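Local structure of short-chain dehydrogenase/reductase SDR (Burkholderia phymatum, 5IG2) at residues T175-L178 with Y179-R183; H274-E278 with L279-P283. The protein binds NAD in a Rossmann fold and probably acts as an oxidoreductase on CH-OH groups of a substrate not identified here. All blocks are in the same frame, centred on the assembly; numbering follows the deposited sequence.

Contact 1: T175-L178 with Y179-R183; sequences TETL and YHDLR
L178 and L182, one helical turn apart, make the apolar contact of this piece of helix, CG of L178 lying 3.7 Å from CD1 of L182. The two side chains run at a slant to each other, their first torsions being different: L178 holds CG anti to its backbone N (chi1 176°), whereas L182 turns CG beside its own N (chi1 -72°). CG of L182 also settles 3.3 Å from the carbonyl O of L178, the same oxygen that accepts the backbone N-H of L182. This is the tight side, where both leucines pack on C191 of strand 189-194 and on W108 of the second subunit. Helix 162-185 is the crossover of the beta-alpha-beta unit between strands 144-149 and 189-194 in the Rossmann fold of the SDR family. Beside the leucines, T177 and D181 run alongside each other, with CG2 of T177 3.9 Å from OD2 of D181. The carboxylate looks to the second subunit, where N of S160 and N of L107 bind its two oxygens. Y179 is partly exposed but backed by F258 and C191, and its CD1 stands 3.8 Å above the H180 ring plane, offset toward the rim. The looser, solvent side belongs to H180. Here the backbone bond from H180 N to E176 O is stretched and weak at 3.4 Å. That from D181 N to T177 O measures 2.8 Å.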
# COMPACT_ATOMS: atom_id res chain seq x y z
N THR B 175 4.83 -3.54 -63.37
CA THR B 175 4.63 -4.84 -62.75
C THR B 175 3.53 -5.62 -63.47
O THR B 175 3.65 -6.84 -63.65
CB THR B 175 4.30 -4.66 -61.26
OG1 THR B 175 5.30 -3.82 -60.64
CG2 THR B 175 4.26 -6.03 -60.52
N GLU B 176 2.47 -4.93 -63.90
CA GLU B 176 1.46 -5.58 -64.72
C GLU B 176 2.08 -6.12 -66.01
O GLU B 176 1.74 -7.23 -66.45
CB GLU B 176 0.33 -4.61 -65.05
CG GLU B 176 -0.57 -4.26 -63.86
CD GLU B 176 -1.59 -3.17 -64.18
OE1 GLU B 176 -1.53 -2.59 -65.29
OE2 GLU B 176 -2.46 -2.90 -63.33
N THR B 177 2.98 -5.35 -66.63
CA THR B 177 3.62 -5.83 -67.84
C THR B 177 4.54 -7.01 -67.55
O THR B 177 4.58 -7.97 -68.33
CB THR B 177 4.43 -4.72 -68.51
OG1 THR B 177 3.63 -3.53 -68.58
CG2 THR B 177 4.82 -5.16 -69.91
N LEU B 178 5.28 -6.93 -66.45
CA LEU B 178 6.14 -8.04 -66.06
C LEU B 178 5.34 -9.32 -65.87
O LEU B 178 5.81 -10.41 -66.22
CB LEU B 178 6.89 -7.68 -64.77
CG LEU B 178 7.79 -8.74 -64.15
CD1 LEU B 178 8.95 -9.08 -65.08
CD2 LEU B 178 8.29 -8.27 -62.77
N TYR B 179 4.12 -9.20 -65.34
CA TYR B 179 3.25 -10.37 -65.18
C TYR B 179 3.03 -11.06 -66.51
O TYR B 179 3.14 -12.29 -66.62
CB TYR B 179 1.92 -9.95 -64.54
CG TYR B 179 0.90 -11.07 -64.50
CD1 TYR B 179 0.04 -11.30 -65.57
CD2 TYR B 179 0.80 -11.92 -63.38
CE1 TYR B 179 -0.89 -12.32 -65.55
CE2 TYR B 179 -0.13 -12.96 -63.36
CZ TYR B 179 -0.97 -13.15 -64.44
OH TYR B 179 -1.91 -14.15 -64.45
N HIS B 180 2.74 -10.28 -67.56
CA HIS B 180 2.52 -10.88 -68.87
C HIS B 180 3.83 -11.36 -69.49
O HIS B 180 3.85 -12.40 -70.17
CB HIS B 180 1.84 -9.88 -69.79
CG HIS B 180 0.45 -9.53 -69.37
ND1 HIS B 180 -0.55 -10.48 -69.23
CD2 HIS B 180 -0.12 -8.34 -69.07
CE1 HIS B 180 -1.67 -9.88 -68.86
NE2 HIS B 180 -1.43 -8.59 -68.76
N ASP B 181 4.91 -10.61 -69.30
CA ASP B 181 6.19 -11.00 -69.90
C ASP B 181 6.68 -12.32 -69.32
O ASP B 181 7.21 -13.17 -70.04
CB ASP B 181 7.24 -9.91 -69.68
CG ASP B 181 6.95 -8.64 -70.45
OD1 ASP B 181 6.01 -8.62 -71.27
OD2 ASP B 181 7.72 -7.68 -70.26
N LEU B 182 6.55 -12.49 -68.00
CA LEU B 182 7.02 -13.72 -67.38
C LEU B 182 6.20 -14.91 -67.87
O LEU B 182 6.74 -16.00 -68.07
CB LEU B 182 6.96 -13.60 -65.85
CG LEU B 182 8.00 -12.68 -65.19
CD1 LEU B 182 7.66 -12.41 -63.72
CD2 LEU B 182 9.42 -13.27 -65.29
N ARG B 183 4.91 -14.70 -68.12
CA ARG B 183 4.11 -15.80 -68.66
C ARG B 183 4.49 -16.09 -70.11
O ARG B 183 4.49 -17.25 -70.53
CB ARG B 183 2.62 -15.47 -68.53
CG ARG B 183 2.12 -15.67 -67.11
CD ARG B 183 0.82 -14.96 -66.87
NE ARG B 183 -0.29 -15.58 -67.57
CZ ARG B 183 -0.94 -16.65 -67.12
NH1 ARG B 183 -0.58 -17.21 -65.98
NH2 ARG B 183 -1.95 -17.15 -67.83

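Contact 2: H274-E278 with L279-P283; sequences HEDIE and LQRNP
R281 reaches back over the last turn of the helix to grip D276 side-on, its NE and NH2 each 2.8 Å from OD1. Both bonds lie close to the guanidinium plane, and the carboxylate stands 73° to it. NE uses the anti lone pair of OD1, while NH2 meets that oxygen from above the carboxylate plane; OD1 also bonds T284. A bend at chi3 (66°) helps turn the guanidinium back to the aspartate. The charge network extends to E275 through a long salt bridge, OE1 to NH1 at 3.9 Å, and a water that donates to OE1 and accepts from NH2 of R281. Among the backbone bonds, R281 N reaches D276 O at 2.8 Å and Q280 N reaches I277 O at 3.0 Å. With Q280 at positive phi (59°), these make a Schellman motif that ends the helix. Packing is lighter: CA of P283 comes 3.4 Å from OD2 of D276, and L279 lies alongside E275. The motif closes helix 267-279, which follows strand 259-260, outermost in the sheet within this chain; H274 stacks on H274 of the second subunit, I277 packs on Y259 of its strand 259-260, and the loop lies against its helix 162-185.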
# COMPACT_ATOMS: atom_id res chain seq x y z
N HIS B 274 -11.68 5.25 -62.13
CA HIS B 274 -11.87 4.43 -63.32
C HIS B 274 -13.07 4.90 -64.13
O HIS B 274 -13.03 4.92 -65.37
CB HIS B 274 -12.01 2.96 -62.93
CG HIS B 274 -10.73 2.34 -62.45
ND1 HIS B 274 -10.68 1.10 -61.84
CD2 HIS B 274 -9.46 2.79 -62.49
CE1 HIS B 274 -9.43 0.82 -61.53
NE2 HIS B 274 -8.66 1.83 -61.91
N GLU B 275 -14.14 5.30 -63.45
CA GLU B 275 -15.31 5.74 -64.20
C GLU B 275 -15.10 7.12 -64.80
O GLU B 275 -15.71 7.44 -65.83
CB GLU B 275 -16.57 5.71 -63.33
CG GLU B 275 -17.82 5.84 -64.21
CD GLU B 275 -19.11 5.80 -63.43
OE1 GLU B 275 -19.07 5.88 -62.18
OE2 GLU B 275 -20.18 5.69 -64.08
N ASP B 276 -14.28 7.97 -64.16
CA ASP B 276 -13.87 9.21 -64.81
C ASP B 276 -13.28 8.89 -66.17
O ASP B 276 -13.69 9.44 -67.20
CB ASP B 276 -12.82 9.97 -63.99
CG ASP B 276 -13.36 10.60 -62.72
OD1 ASP B 276 -14.59 10.75 -62.53
OD2 ASP B 276 -12.49 10.97 -61.88
N ILE B 277 -12.30 7.98 -66.18
CA ILE B 277 -11.61 7.62 -67.42
C ILE B 277 -12.58 7.01 -68.41
O ILE B 277 -12.66 7.43 -69.57
CB ILE B 277 -10.44 6.67 -67.12
CG1 ILE B 277 -9.37 7.38 -66.29
CG2 ILE B 277 -9.86 6.09 -68.42
CD1 ILE B 277 -8.41 6.42 -65.59
N GLU B 278 -13.35 6.02 -67.96
CA GLU B 278 -14.25 5.30 -68.86
C GLU B 278 -15.32 6.19 -69.45
O GLU B 278 -15.79 5.95 -70.58
CB GLU B 278 -14.89 4.13 -68.11
CG GLU B 278 -13.88 3.07 -67.69
CD GLU B 278 -14.47 2.07 -66.74
OE1 GLU B 278 -15.72 2.04 -66.60
OE2 GLU B 278 -13.69 1.31 -66.11
N LEU B 279 -15.73 7.24 -68.74
CA LEU B 279 -16.72 8.18 -69.25
C LEU B 279 -16.09 9.41 -69.89
O LEU B 279 -16.82 10.26 -70.41
CB LEU B 279 -17.66 8.61 -68.12
CG LEU B 279 -19.07 8.05 -68.21
CD1 LEU B 279 -19.86 8.47 -66.98
CD2 LEU B 279 -19.74 8.55 -69.49
N GLN B 280 -14.75 9.50 -69.91
CA GLN B 280 -14.04 10.67 -70.44
C GLN B 280 -14.44 11.94 -69.67
O GLN B 280 -14.52 13.04 -70.22
CB GLN B 280 -14.24 10.81 -71.95
CG GLN B 280 -13.79 9.57 -72.72
CD GLN B 280 -14.01 9.67 -74.22
OE1 GLN B 280 -13.73 10.70 -74.84
NE2 GLN B 280 -14.51 8.59 -74.81
N ARG B 281 -14.66 11.74 -68.38
CA ARG B 281 -15.14 12.71 -67.42
C ARG B 281 -13.95 13.44 -66.81
O ARG B 281 -12.95 12.81 -66.49
CB ARG B 281 -15.91 11.94 -66.33
CG ARG B 281 -16.91 12.66 -65.53
CD ARG B 281 -17.79 11.62 -64.83
NE ARG B 281 -17.06 10.81 -63.85
CZ ARG B 281 -17.62 9.85 -63.13
NH1 ARG B 281 -18.91 9.57 -63.29
NH2 ARG B 281 -16.91 9.16 -62.24
N ASN B 282 -14.06 14.76 -66.65
CA ASN B 282 -12.97 15.47 -65.98
C ASN B 282 -12.77 14.90 -64.57
O ASN B 282 -13.76 14.57 -63.91
CB ASN B 282 -13.25 16.97 -65.89
CG ASN B 282 -12.97 17.68 -67.20
OD1 ASN B 282 -12.59 17.05 -68.18
ND2 ASN B 282 -13.16 18.99 -67.21
N PRO B 283 -11.53 14.74 -64.11
CA PRO B 283 -11.29 14.04 -62.84
C PRO B 283 -12.16 14.60 -61.71
O PRO B 283 -12.18 15.80 -61.46
CB PRO B 283 -9.80 14.27 -62.59
CG PRO B 283 -9.20 14.39 -63.98
CD PRO B 283 -10.27 15.09 -64.80
O HOH W 1 -19.04 7.67 -60.49

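How the contacts relate
Contact 1 sits inside helix 162-185 and contact 2 at the end of helix 267-279, later in the chain; their centres are 26 Å apart, and their nearest atoms, about 8 Å apart, do not touch. What joins them is the second subunit: Y179 and H180 of contact 1 pack on N282 and P283 of the other copy, so the regions meet across the interface. E176 OE1 forms a salt bridge with R273 NE of that copy and a hydrogen bond with its S157 OG. The cofactor lies nearer contact 1, with the T175 side chain about 11 Å from NAD and about 9 Å from that of K168, an NAD-binding residue; contact 2 lies away from it.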